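Local atomic coordinates of teichoic acid biosynthesis protein F (PDB entry 3L7I), a protein that has the GT-B fold of a bacterial cell-wall biosynthesis family, with two Rossmann-like halves each built round a parallel beta-sheet. Residues 566-571 with 672-677; 560-565 with 579-584; 405-410 with 428-433; 387-390 with 396-399. One frame throughout, in Å; residues are numbered along the deposited sequence.

Contact 1: 566-571 with 672-677; sequences LDNLYK and GLAKEL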
loop_
_atom_site.group_PDB
_atom_site.type_symbol
_atom_site.label_atom_id
_atom_site.label_comp_id
_atom_site.label_asym_id
_atom_site.label_seq_id
_atom_site.Cartn_x
_atom_site.Cartn_y
_atom_site.Cartn_z
ATOM N N LEU A 566 50.937 13.996 39.439
ATOM C CA LEU A 566 51.393 15.328 39.033
ATOM C C LEU A 566 52.231 16.058 40.097
ATOM O O LEU A 566 53.282 16.621 39.790
ATOM C CB LEU A 566 50.222 16.201 38.586
ATOM C CG LEU A 566 49.570 15.662 37.320
ATOM C CD1 LEU A 566 48.400 16.546 36.950
ATOM C CD2 LEU A 566 50.575 15.530 36.158
ATOM N N ASP A 567 51.773 16.052 41.341
ATOM C CA ASP A 567 52.562 16.623 42.420
ATOM C C ASP A 567 53.999 16.142 42.435
ATOM O O ASP A 567 54.925 16.953 42.512
ATOM C CB ASP A 567 51.931 16.335 43.769
ATOM C CG ASP A 567 51.124 17.491 44.269
ATOM O OD1 ASP A 567 51.551 18.662 44.020
ATOM O OD2 ASP A 567 50.071 17.232 44.907
ATOM N N ASN A 568 54.190 14.825 42.386
ATOM C CA ASN A 568 55.542 14.298 42.443
ATOM C C ASN A 568 56.286 14.823 41.239
ATOM O O ASN A 568 57.384 15.386 41.366
ATOM C CB ASN A 568 55.581 12.772 42.446
ATOM C CG ASN A 568 56.941 12.236 42.833
ATOM O OD1 ASN A 568 57.450 12.564 43.902
ATOM N ND2 ASN A 568 57.548 11.426 41.965
ATOM N N LEU A 569 55.668 14.636 40.076
ATOM C CA LEU A 569 56.234 15.058 38.817
ATOM C C LEU A 569 56.620 16.537 38.886
ATOM O O LEU A 569 57.724 16.924 38.514
ATOM C CB LEU A 569 55.226 14.784 37.692
ATOM C CG LEU A 569 55.312 13.435 36.984
ATOM C CD1 LEU A 569 54.359 13.402 35.847
ATOM C CD2 LEU A 569 56.691 13.227 36.424
ATOM N N TYR A 570 55.702 17.355 39.380
ATOM C CA TYR A 570 55.933 18.787 39.511
ATOM C C TYR A 570 57.149 19.075 40.391
ATOM O O TYR A 570 57.985 19.887 40.036
ATOM C CB TYR A 570 54.668 19.431 40.083
ATOM C CG TYR A 570 54.590 20.939 40.063
ATOM C CD1 TYR A 570 55.246 21.714 39.096
ATOM C CD2 TYR A 570 53.822 21.590 40.996
ATOM C CE1 TYR A 570 55.136 23.099 39.102
ATOM C CE2 TYR A 570 53.717 22.948 41.005
ATOM C CZ TYR A 570 54.359 23.703 40.065
ATOM O OH TYR A 570 54.176 25.069 40.143
ATOM N N LYS A 571 57.240 18.396 41.535
ATOM C CA LYS A 571 58.387 18.513 42.445
ATOM C C LYS A 571 59.715 18.079 41.805
ATOM O O LYS A 571 60.756 18.701 42.024
ATOM C CB LYS A 571 58.149 17.678 43.710
ATOM C CG LYS A 571 57.432 18.400 44.851
ATOM C CD LYS A 571 57.184 17.455 46.057
ATOM C CE LYS A 571 57.138 18.192 47.409
ATOM N NZ LYS A 571 56.098 19.267 47.503
ATOM N N GLY A 672 59.710 5.574 40.022
ATOM C CA GLY A 672 60.966 5.217 39.385
ATOM C C GLY A 672 61.026 5.887 38.028
ATOM O O GLY A 672 62.091 6.290 37.549
ATOM N N LEU A 673 59.854 6.005 37.409
ATOM C CA LEU A 673 59.691 6.713 36.151
ATOM C C LEU A 673 60.162 8.160 36.317
ATOM O O LEU A 673 60.951 8.662 35.511
ATOM C CB LEU A 673 58.214 6.676 35.742
ATOM C CG LEU A 673 57.878 6.433 34.274
ATOM C CD1 LEU A 673 56.403 6.729 34.023
ATOM C CD2 LEU A 673 58.758 7.292 33.392
ATOM N N ALA A 674 59.685 8.815 37.380
ATOM C CA ALA A 674 60.068 10.196 37.693
ATOM C C ALA A 674 61.584 10.341 37.764
ATOM O O ALA A 674 62.167 11.180 37.094
ATOM C CB ALA A 674 59.425 10.659 38.993
ATOM N N LYS A 675 62.229 9.514 38.568
ATOM C CA LYS A 675 63.666 9.604 38.709
ATOM C C LYS A 675 64.346 9.432 37.355
ATOM O O LYS A 675 65.261 10.167 37.018
ATOM C CB LYS A 675 64.160 8.565 39.719
ATOM C CG LYS A 675 63.599 8.742 41.143
ATOM C CD LYS A 675 63.855 10.156 41.691
ATOM C CE LYS A 675 63.590 10.244 43.196
ATOM N NZ LYS A 675 63.896 11.604 43.744
ATOM N N GLU A 676 63.877 8.470 36.573
ATOM C CA GLU A 676 64.462 8.171 35.267
ATOM C C GLU A 676 64.454 9.372 34.296
ATOM O O GLU A 676 65.478 9.675 33.673
ATOM C CB GLU A 676 63.739 6.974 34.646
ATOM C CG GLU A 676 64.442 6.349 33.457
ATOM C CD GLU A 676 65.330 5.187 33.841
ATOM O OE1 GLU A 676 66.236 5.372 34.693
ATOM O OE2 GLU A 676 65.123 4.087 33.282
ATOM N N LEU A 677 63.300 10.034 34.168
ATOM C CA LEU A 677 63.150 11.276 33.382
ATOM C C LEU A 677 64.168 12.399 33.718
ATOM O O LEU A 677 64.452 13.275 32.889
ATOM C CB LEU A 677 61.727 11.828 33.551
ATOM C CG LEU A 677 60.567 11.327 32.675
ATOM C CD1 LEU A 677 60.917 10.099 31.857
ATOM C CD2 LEU A 677 59.291 11.067 33.495
#
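In the C-terminal Rossmann-like half of the GT-B fold, helix 566-573, the helical arm of a beta-alpha-beta crossover between strands 539-543 and 577-581, meets helix 670-677 through N568 and L569 on one side and A674 and L677 on the other. The helices come closest at L569 and A674, whose CA atoms are 6.3 Å apart. Alanine suits this point because its single methyl lets the two backbones approach. N568 CG stands anti to the backbone N (chi1 -166°), which swings the amide out toward the neighbouring helix and puts its ND2 3.6 Å from A674 CB. This is a van der Waals touch, since a methyl can accept no hydrogen bond. About one turn further along helix 670-677, the two leucines approach more loosely, with L569 CD2 4.5 Å from L677 CD2. L677 also rests on F638 and I620 of the sheet beneath, as does L673, one turn earlier, so helix 670-677 turns a leucine-rich side to the strands. Leucine fits such places because its branched end offers apolar surface on several sides at once, to the sheet and to helix 566-573. Nearer the surface, K675 NZ forms a salt bridge with E572 OE1, a residue of helix 566-573 just beyond this segment, and so adds a charged tie between the same two helices. Between the segments themselves no hydrogen bond is made. Their association rests on close backbones and non-directional contact, with polar ties, such as that of K675 to E572, lying outside the apolar touch.

Contact 2: 560-565 with 579-584; sequences FELKID and ILLRMH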
loop_
_atom_site.group_PDB
_atom_site.type_symbol
_atom_site.label_atom_id
_atom_site.label_comp_id
_atom_site.label_asym_id
_atom_site.label_seq_id
_atom_site.Cartn_x
_atom_site.Cartn_y
_atom_site.Cartn_z
ATOM N N PHE A 560 39.391 10.573 40.265
ATOM C CA PHE A 560 40.556 10.419 41.126
ATOM C C PHE A 560 41.777 10.772 40.304
ATOM O O PHE A 560 41.883 10.408 39.130
ATOM C CB PHE A 560 40.688 9.015 41.740
ATOM C CG PHE A 560 41.562 8.982 42.981
ATOM C CD1 PHE A 560 41.003 9.099 44.251
ATOM C CD2 PHE A 560 42.939 8.861 42.876
ATOM C CE1 PHE A 560 41.803 9.082 45.391
ATOM C CE2 PHE A 560 43.741 8.845 44.014
ATOM C CZ PHE A 560 43.170 8.957 45.271
ATOM N N GLU A 561 42.685 11.508 40.928
ATOM C CA GLU A 561 43.829 12.050 40.234
ATOM C C GLU A 561 44.660 10.991 39.541
ATOM O O GLU A 561 44.674 9.823 39.930
ATOM C CB GLU A 561 44.692 12.845 41.198
ATOM C CG GLU A 561 44.644 12.340 42.608
ATOM C CD GLU A 561 45.001 13.435 43.569
ATOM O OE1 GLU A 561 45.257 14.560 43.084
ATOM O OE2 GLU A 561 45.021 13.186 44.793
ATOM N N LEU A 562 45.364 11.433 38.511
ATOM C CA LEU A 562 46.121 10.547 37.649
ATOM C C LEU A 562 47.067 9.700 38.472
ATOM O O LEU A 562 47.738 10.209 39.342
ATOM C CB LEU A 562 46.894 11.364 36.601
ATOM C CG LEU A 562 46.074 12.415 35.853
ATOM C CD1 LEU A 562 46.862 12.963 34.676
ATOM C CD2 LEU A 562 44.770 11.812 35.389
ATOM N N LYS A 563 47.120 8.407 38.198
ATOM C CA LYS A 563 48.021 7.541 38.935
ATOM C C LYS A 563 49.465 7.986 38.720
ATOM O O LYS A 563 50.348 7.654 39.496
ATOM C CB LYS A 563 47.837 6.083 38.511
ATOM C CG LYS A 563 46.387 5.581 38.596
ATOM C CD LYS A 563 46.135 4.762 39.862
ATOM C CE LYS A 563 44.629 4.546 40.099
ATOM N NZ LYS A 563 43.883 5.812 40.421
ATOM N N ILE A 564 49.724 8.751 37.669
ATOM C CA ILE A 564 51.113 9.164 37.418
ATOM C C ILE A 564 51.703 10.113 38.495
ATOM O O ILE A 564 52.922 10.225 38.618
ATOM C CB ILE A 564 51.319 9.723 35.965
ATOM C CG1 ILE A 564 52.737 9.437 35.465
ATOM C CG2 ILE A 564 50.965 11.213 35.872
ATOM C CD1 ILE A 564 52.939 9.776 34.000
ATOM N N ASP A 565 50.830 10.771 39.263
ATOM C CA ASP A 565 51.219 11.698 40.345
ATOM C C ASP A 565 51.794 13.077 39.898
ATOM O O ASP A 565 53.003 13.300 39.983
ATOM C CB ASP A 565 52.182 11.015 41.329
ATOM C CG ASP A 565 52.119 11.625 42.723
ATOM O OD1 ASP A 565 52.530 10.949 43.699
ATOM O OD2 ASP A 565 51.637 12.782 42.838
ATOM N N ILE A 579 54.855 18.936 30.982
ATOM C CA ILE A 579 54.246 17.666 30.560
ATOM C C ILE A 579 52.896 17.821 29.829
ATOM O O ILE A 579 51.970 18.464 30.349
ATOM C CB ILE A 579 54.119 16.686 31.745
ATOM C CG1 ILE A 579 53.653 15.325 31.267
ATOM C CG2 ILE A 579 53.182 17.226 32.824
ATOM C CD1 ILE A 579 53.495 14.351 32.442
ATOM N N LEU A 580 52.790 17.265 28.621
ATOM C CA LEU A 580 51.530 17.359 27.864
ATOM C C LEU A 580 50.626 16.169 28.148
ATOM O O LEU A 580 51.019 15.021 27.909
ATOM C CB LEU A 580 51.792 17.461 26.363
ATOM C CG LEU A 580 52.816 18.505 25.931
ATOM C CD1 LEU A 580 52.906 18.642 24.425
ATOM C CD2 LEU A 580 52.457 19.826 26.573
ATOM N N LEU A 581 49.428 16.433 28.667
ATOM C CA LEU A 581 48.489 15.361 28.987
ATOM C C LEU A 581 47.468 15.173 27.859
ATOM O O LEU A 581 46.600 16.036 27.632
ATOM C CB LEU A 581 47.759 15.645 30.303
ATOM C CG LEU A 581 48.591 16.014 31.526
ATOM C CD1 LEU A 581 47.704 16.303 32.725
ATOM C CD2 LEU A 581 49.608 14.930 31.880
ATOM N N ARG A 582 47.567 14.050 27.153
ATOM C CA ARG A 582 46.616 13.724 26.109
ATOM C C ARG A 582 45.678 12.620 26.566
ATOM O O ARG A 582 45.989 11.440 26.437
ATOM C CB ARG A 582 47.351 13.305 24.838
ATOM C CG ARG A 582 46.423 12.769 23.752
ATOM C CD ARG A 582 46.799 13.255 22.362
ATOM N NE ARG A 582 46.032 14.437 22.024
ATOM C CZ ARG A 582 45.277 14.553 20.940
ATOM N NH1 ARG A 582 45.214 13.569 20.046
ATOM N NH2 ARG A 582 44.605 15.678 20.736
ATOM N N MET A 583 44.519 13.008 27.075
ATOM C CA MET A 583 43.581 12.066 27.677
ATOM C C MET A 583 42.319 11.870 26.853
ATOM O O MET A 583 42.004 12.687 26.002
ATOM C CB MET A 583 43.160 12.606 29.040
ATOM C CG MET A 583 44.246 13.418 29.709
ATOM S SD MET A 583 45.468 12.275 30.350
ATOM C CE MET A 583 44.583 11.697 31.802
ATOM N N HIS A 584 41.587 10.793 27.130
ATOM C CA HIS A 584 40.257 10.606 26.557
ATOM C C HIS A 584 39.466 11.869 26.861
ATOM O O HIS A 584 39.741 12.548 27.850
ATOM C CB HIS A 584 39.549 9.385 27.170
ATOM C CG HIS A 584 38.208 9.076 26.559
ATOM N ND1 HIS A 584 37.028 9.596 27.046
ATOM C CD2 HIS A 584 37.868 8.287 25.509
ATOM C CE1 HIS A 584 36.019 9.147 26.318
ATOM N NE2 HIS A 584 36.502 8.351 25.383
#
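L562 reaches across to L581, the last residue of strand 577-581, and to M583 just past it, within the beta-alpha-beta crossover that runs from strand 539-543 through helix 566-573. Everything that passes directly between the two segments is apolar. L562 CG lies anti to the carbonyl carbon (chi1 -49°), and from there the leucine forks. CD1 meets L581 CD1 tip to tip at 4.0 Å and also lies near the methionine methyl, while CD2 makes the closer touch to that methyl. Leucine suits this place because its fork can serve two neighbours at once. L581 is buried and also packs on L591 and L593, so L562 closes over a side chain already enclosed by the fold.

Hydrogen bonds hold each segment on its own or to other parts of the fold, not to the other segment. L562 to D565 forms a type I turn, closed by D565 N giving to L562 O at 3.1 Å. The turn delivers D565 to the N-cap of helix 566-573, where its OD2 makes a weak bond to N568 N and its OD1 bonds Y671 OH. On the other side, M583 N is held by S604 OG, and H584 caps the following helix through ND1 to L586 N.

Methionine, flexible and unbranched, suits the edge of this cluster. Its chain bends at both chi2 (-76°) and chi3 (-77°), which carries CE to L562, 3.6 Å from CD2 and 3.9 Å from CD1.

Contact 3: 405-410 with 428-433; sequences KRNSAE and PLYLNK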
loop_
_atom_site.group_PDB
_atom_site.type_symbol
_atom_site.label_atom_id
_atom_site.label_comp_id
_atom_site.label_asym_id
_atom_site.label_seq_id
_atom_site.Cartn_x
_atom_site.Cartn_y
_atom_site.Cartn_z
ATOM N N LYS A 405 27.222 17.776 5.661
ATOM C CA LYS A 405 26.797 17.195 6.937
ATOM C C LYS A 405 26.333 15.724 6.788
ATOM O O LYS A 405 25.666 15.344 5.812
ATOM C CB LYS A 405 25.695 18.063 7.555
ATOM C CG LYS A 405 25.190 17.588 8.893
ATOM C CD LYS A 405 24.368 18.640 9.600
ATOM C CE LYS A 405 24.017 18.194 11.021
ATOM N NZ LYS A 405 22.934 19.021 11.622
ATOM N N ARG A 406 26.680 14.887 7.749
ATOM C CA ARG A 406 26.300 13.495 7.633
ATOM C C ARG A 406 24.795 13.332 7.556
ATOM O O ARG A 406 24.061 13.993 8.274
ATOM C CB ARG A 406 26.841 12.707 8.809
ATOM C CG ARG A 406 28.071 11.946 8.492
ATOM C CD ARG A 406 28.537 11.231 9.708
ATOM N NE ARG A 406 29.466 10.164 9.361
ATOM C CZ ARG A 406 29.336 8.908 9.764
ATOM N NH1 ARG A 406 30.242 8.003 9.396
ATOM N NH2 ARG A 406 28.317 8.571 10.550
ATOM N N ASN A 407 24.340 12.457 6.672
ATOM C CA ASN A 407 22.922 12.150 6.560
ATOM C C ASN A 407 22.055 13.224 5.957
ATOM O O ASN A 407 20.840 13.227 6.145
ATOM C CB ASN A 407 22.355 11.770 7.905
ATOM C CG ASN A 407 22.434 10.307 8.135
ATOM O OD1 ASN A 407 21.435 9.587 7.948
ATOM N ND2 ASN A 407 23.644 9.820 8.478
ATOM N N SER A 408 22.686 14.131 5.231
ATOM C CA SER A 408 21.978 15.199 4.558
ATOM C C SER A 408 21.970 14.911 3.069
ATOM O O SER A 408 22.693 14.034 2.582
ATOM C CB SER A 408 22.630 16.547 4.862
ATOM O OG SER A 408 23.936 16.592 4.344
ATOM N N ALA A 409 21.125 15.623 2.337
ATOM C CA ALA A 409 21.014 15.349 0.916
ATOM C C ALA A 409 22.403 15.448 0.272
ATOM O O ALA A 409 22.786 14.607 -0.550
ATOM C CB ALA A 409 20.048 16.303 0.285
ATOM N N GLU A 410 23.160 16.464 0.688
ATOM C CA GLU A 410 24.455 16.758 0.092
ATOM C C GLU A 410 25.444 15.661 0.403
ATOM O O GLU A 410 26.336 15.387 -0.401
ATOM C CB GLU A 410 25.006 18.090 0.588
ATOM C CG GLU A 410 24.340 19.310 0.006
ATOM C CD GLU A 410 23.151 19.798 0.819
ATOM O OE1 GLU A 410 22.602 19.009 1.629
ATOM O OE2 GLU A 410 22.772 20.983 0.640
ATOM N N PRO A 428 29.856 3.757 6.790
ATOM C CA PRO A 428 28.568 3.056 6.956
ATOM C C PRO A 428 28.198 2.125 5.797
ATOM O O PRO A 428 28.509 2.403 4.640
ATOM C CB PRO A 428 27.544 4.192 7.066
ATOM C CG PRO A 428 28.319 5.387 7.477
ATOM C CD PRO A 428 29.725 5.218 6.944
ATOM N N LEU A 429 27.521 1.025 6.112
ATOM C CA LEU A 429 27.089 0.089 5.081
ATOM C C LEU A 429 25.893 0.579 4.227
ATOM O O LEU A 429 25.712 0.120 3.100
ATOM C CB LEU A 429 26.802 -1.268 5.694
ATOM C CG LEU A 429 28.064 -1.969 6.159
ATOM C CD1 LEU A 429 27.709 -3.286 6.811
ATOM C CD2 LEU A 429 29.016 -2.188 4.993
ATOM N N TYR A 430 25.081 1.503 4.734
ATOM C CA TYR A 430 24.011 2.028 3.898
ATOM C C TYR A 430 24.556 2.889 2.747
ATOM O O TYR A 430 23.828 3.195 1.817
ATOM C CB TYR A 430 22.931 2.773 4.706
ATOM C CG TYR A 430 23.479 3.803 5.666
ATOM C CD1 TYR A 430 23.856 5.067 5.217
ATOM C CD2 TYR A 430 23.626 3.509 7.024
ATOM C CE1 TYR A 430 24.354 6.010 6.097
ATOM C CE2 TYR A 430 24.125 4.439 7.909
ATOM C CZ TYR A 430 24.497 5.690 7.444
ATOM O OH TYR A 430 25.017 6.627 8.322
ATOM N N LEU A 431 25.824 3.284 2.797
ATOM C CA LEU A 431 26.440 3.924 1.631
ATOM C C LEU A 431 26.785 2.869 0.580
ATOM O O LEU A 431 27.161 1.745 0.925
ATOM C CB LEU A 431 27.662 4.747 2.030
ATOM C CG LEU A 431 27.255 6.084 2.640
ATOM C CD1 LEU A 431 28.436 6.965 3.018
ATOM C CD2 LEU A 431 26.363 6.798 1.652
ATOM N N ASN A 432 26.640 3.213 -0.693
ATOM C CA ASN A 432 26.793 2.229 -1.769
ATOM C C ASN A 432 28.093 2.340 -2.535
ATOM O O ASN A 432 28.230 3.214 -3.395
ATOM C CB ASN A 432 25.654 2.369 -2.778
ATOM C CG ASN A 432 24.329 1.915 -2.225
ATOM O OD1 ASN A 432 24.242 0.878 -1.533
ATOM N ND2 ASN A 432 23.278 2.685 -2.515
ATOM N N LYS A 433 29.040 1.451 -2.268
ATOM C CA LYS A 433 30.309 1.520 -2.987
ATOM C C LYS A 433 30.242 0.751 -4.296
ATOM O O LYS A 433 30.343 -0.482 -4.313
ATOM C CB LYS A 433 31.483 1.031 -2.148
ATOM C CG LYS A 433 32.741 1.772 -2.516
ATOM C CD LYS A 433 33.846 0.815 -2.909
ATOM C CE LYS A 433 33.488 -0.067 -4.099
ATOM N NZ LYS A 433 34.667 -0.277 -4.973
#
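R406 reaches over to P428 from the turn that ends strand 402-405. Its CB sets off beside the other segment and not straight at it, and the chain then runs extended from CG to NE, spending its full length on the gap. On the way the side chain packs on Y411. NE finds its main partner in E358 OE1, a salt bridge that answers the charge, and beyond it NH1 comes to P428, 3.7 Å from CD and 3.8 Å from CG. This is van der Waals contact, the compact, rigid proline ring giving the guanidinium a firm apolar surface. NH2 ends 4.4 Å from Y430 OH, too far for a bond.

Beside it, N407 ND2 gives a weak hydrogen bond of 3.5 Å to Y430 OH. The two side chains cross at about a right angle, with amide and ring planes 64° apart. P428 CB lies 3.4 Å above one face of the Y430 ring, displaced toward its rim, and the ring makes a cation-pi contact with R338. Asparagine tolerates the positive phi (72°) required at the third position of the type II turn K405-S408. K405 O accepts both S408 N and S408 OG, the latter at 2.6 Å, and S408 N-caps helix 409-417.

The contact thus joins the turn opening a crossover, through helix 409-417, to the loop following strand 418-423, at the strand ends of a 3-2-1-4 sheet that marks the Rossmann-like fold.

Contact 4: 387-390 with 396-399; sequences WSFK and VVPG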
loop_
_atom_site.group_PDB
_atom_site.type_symbol
_atom_site.label_atom_id
_atom_site.label_comp_id
_atom_site.label_asym_id
_atom_site.label_seq_id
_atom_site.Cartn_x
_atom_site.Cartn_y
_atom_site.Cartn_z
ATOM N N TRP A 387 34.545 17.413 1.941
ATOM C CA TRP A 387 34.742 16.822 3.279
ATOM C C TRP A 387 33.412 16.556 4.017
ATOM O O TRP A 387 32.490 17.376 4.002
ATOM C CB TRP A 387 35.659 17.696 4.137
ATOM C CG TRP A 387 37.123 17.361 3.979
ATOM C CD1 TRP A 387 37.972 17.779 2.979
ATOM C CD2 TRP A 387 37.905 16.544 4.845
ATOM N NE1 TRP A 387 39.230 17.259 3.173
ATOM C CE2 TRP A 387 39.214 16.495 4.308
ATOM C CE3 TRP A 387 37.633 15.857 6.025
ATOM C CZ2 TRP A 387 40.233 15.773 4.906
ATOM C CZ3 TRP A 387 38.649 15.149 6.621
ATOM C CH2 TRP A 387 39.934 15.110 6.062
ATOM N N SER A 388 33.309 15.405 4.668
ATOM C CA SER A 388 32.096 15.054 5.392
ATOM C C SER A 388 32.357 15.142 6.885
ATOM O O SER A 388 33.357 14.622 7.341
ATOM C CB SER A 388 31.681 13.648 4.993
ATOM O OG SER A 388 31.130 12.939 6.083
ATOM N N PHE A 389 31.479 15.810 7.635
ATOM C CA PHE A 389 31.618 15.997 9.099
ATOM C C PHE A 389 30.289 15.740 9.806
ATOM O O PHE A 389 29.248 15.731 9.162
ATOM C CB PHE A 389 32.065 17.435 9.441
ATOM C CG PHE A 389 33.356 17.835 8.795
ATOM C CD1 PHE A 389 34.564 17.468 9.349
ATOM C CD2 PHE A 389 33.359 18.557 7.619
ATOM C CE1 PHE A 389 35.747 17.814 8.758
ATOM C CE2 PHE A 389 34.544 18.901 7.021
ATOM C CZ PHE A 389 35.749 18.527 7.603
ATOM N N LYS A 390 30.306 15.547 11.122
ATOM C CA LYS A 390 29.054 15.460 11.854
ATOM C C LYS A 390 28.517 16.851 11.993
ATOM O O LYS A 390 27.325 17.080 11.874
ATOM C CB LYS A 390 29.244 14.862 13.238
ATOM C CG LYS A 390 29.828 13.486 13.228
ATOM C CD LYS A 390 29.645 12.843 14.586
ATOM C CE LYS A 390 30.853 11.972 14.968
ATOM N NZ LYS A 390 31.063 11.902 16.475
ATOM N N VAL A 396 37.123 23.486 10.519
ATOM C CA VAL A 396 37.786 24.462 9.673
ATOM C C VAL A 396 38.664 23.745 8.673
ATOM O O VAL A 396 39.708 23.200 9.041
ATOM C CB VAL A 396 38.674 25.396 10.509
ATOM C CG1 VAL A 396 39.459 26.302 9.610
ATOM C CG2 VAL A 396 37.832 26.192 11.483
ATOM N N VAL A 397 38.251 23.747 7.412
ATOM C CA VAL A 397 39.031 23.095 6.361
ATOM C C VAL A 397 39.731 24.120 5.464
ATOM O O VAL A 397 39.069 25.011 4.922
ATOM C CB VAL A 397 38.121 22.260 5.461
ATOM C CG1 VAL A 397 38.941 21.512 4.411
ATOM C CG2 VAL A 397 37.257 21.325 6.292
ATOM N N PRO A 398 41.069 23.995 5.282
ATOM C CA PRO A 398 41.759 24.925 4.378
ATOM C C PRO A 398 41.514 24.490 2.938
ATOM O O PRO A 398 41.188 23.318 2.712
ATOM C CB PRO A 398 43.246 24.733 4.724
ATOM C CG PRO A 398 43.315 23.660 5.783
ATOM C CD PRO A 398 41.984 22.947 5.774
ATOM N N GLY A 399 41.646 25.406 1.985
ATOM C CA GLY A 399 41.627 25.033 0.579
ATOM C C GLY A 399 40.269 25.090 -0.098
ATOM O O GLY A 399 39.344 25.739 0.394
#
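V397 sends its two methyls to two different rings, those of W387 and F389. These alternate residues of strand 384-389 point from the same side of the strand. V397 belongs to the connection to parallel strand 402-405, which here, in the N-terminal Rossmann-like half, folds back on its own strand. The valine axis crosses each aromatic side chain obliquely. With CG1 anti to the backbone N (chi1 -177°), that methyl goes to the tryptophan and lies 4.1 Å from W387 CD1, on the five-membered ring. The other methyl, CG2, leans toward the far end of the phenylalanine, 3.4 Å from F389 CZ and 3.7 Å from CE2. A beta-branched residue suits the spot, because both methyls sit close to the backbone and can touch two rings without a long chain.

The tryptophan is enclosed further by Y373 and Y365, each of which meets it edge-to-face. Y373 also touches V397 and, through its hydroxyl, hydrogen-bonds P398 O, so the loop is gripped by a polar bond right next to the apolar contact.

Between the two segments there is no hydrogen bond. The loop rests on the sheet here by dispersion and by burial of apolar surface, with directional bonding supplied from the adjoining helix 367-379.

The four contacts divide between the two halves of the GT-B fold, 3 and 4 in the N-terminal half and 1 and 2 in the C-terminal one. Contacts 1 and 2 have centres 12 Å apart: helix 566-573 of contact 1 starts where 560-565 ends and leads to the strand of contact 2, and L569 CD1 packs 3.6 Å from I579 CD1. Contacts 3 and 4, centres 16 Å apart, are linked by R406 N to F389 O at 3.1 Å, a probable hydrogen bond where strand 402-405 ends beside strand 384-389. E358 ties them again, bonding both R406 NE and S388 OG. Between the halves, contacts 2 and 4 come nearest, about 11 Å between closest atoms, whereas the centres of contacts 1 and 3 are 49 Å apart.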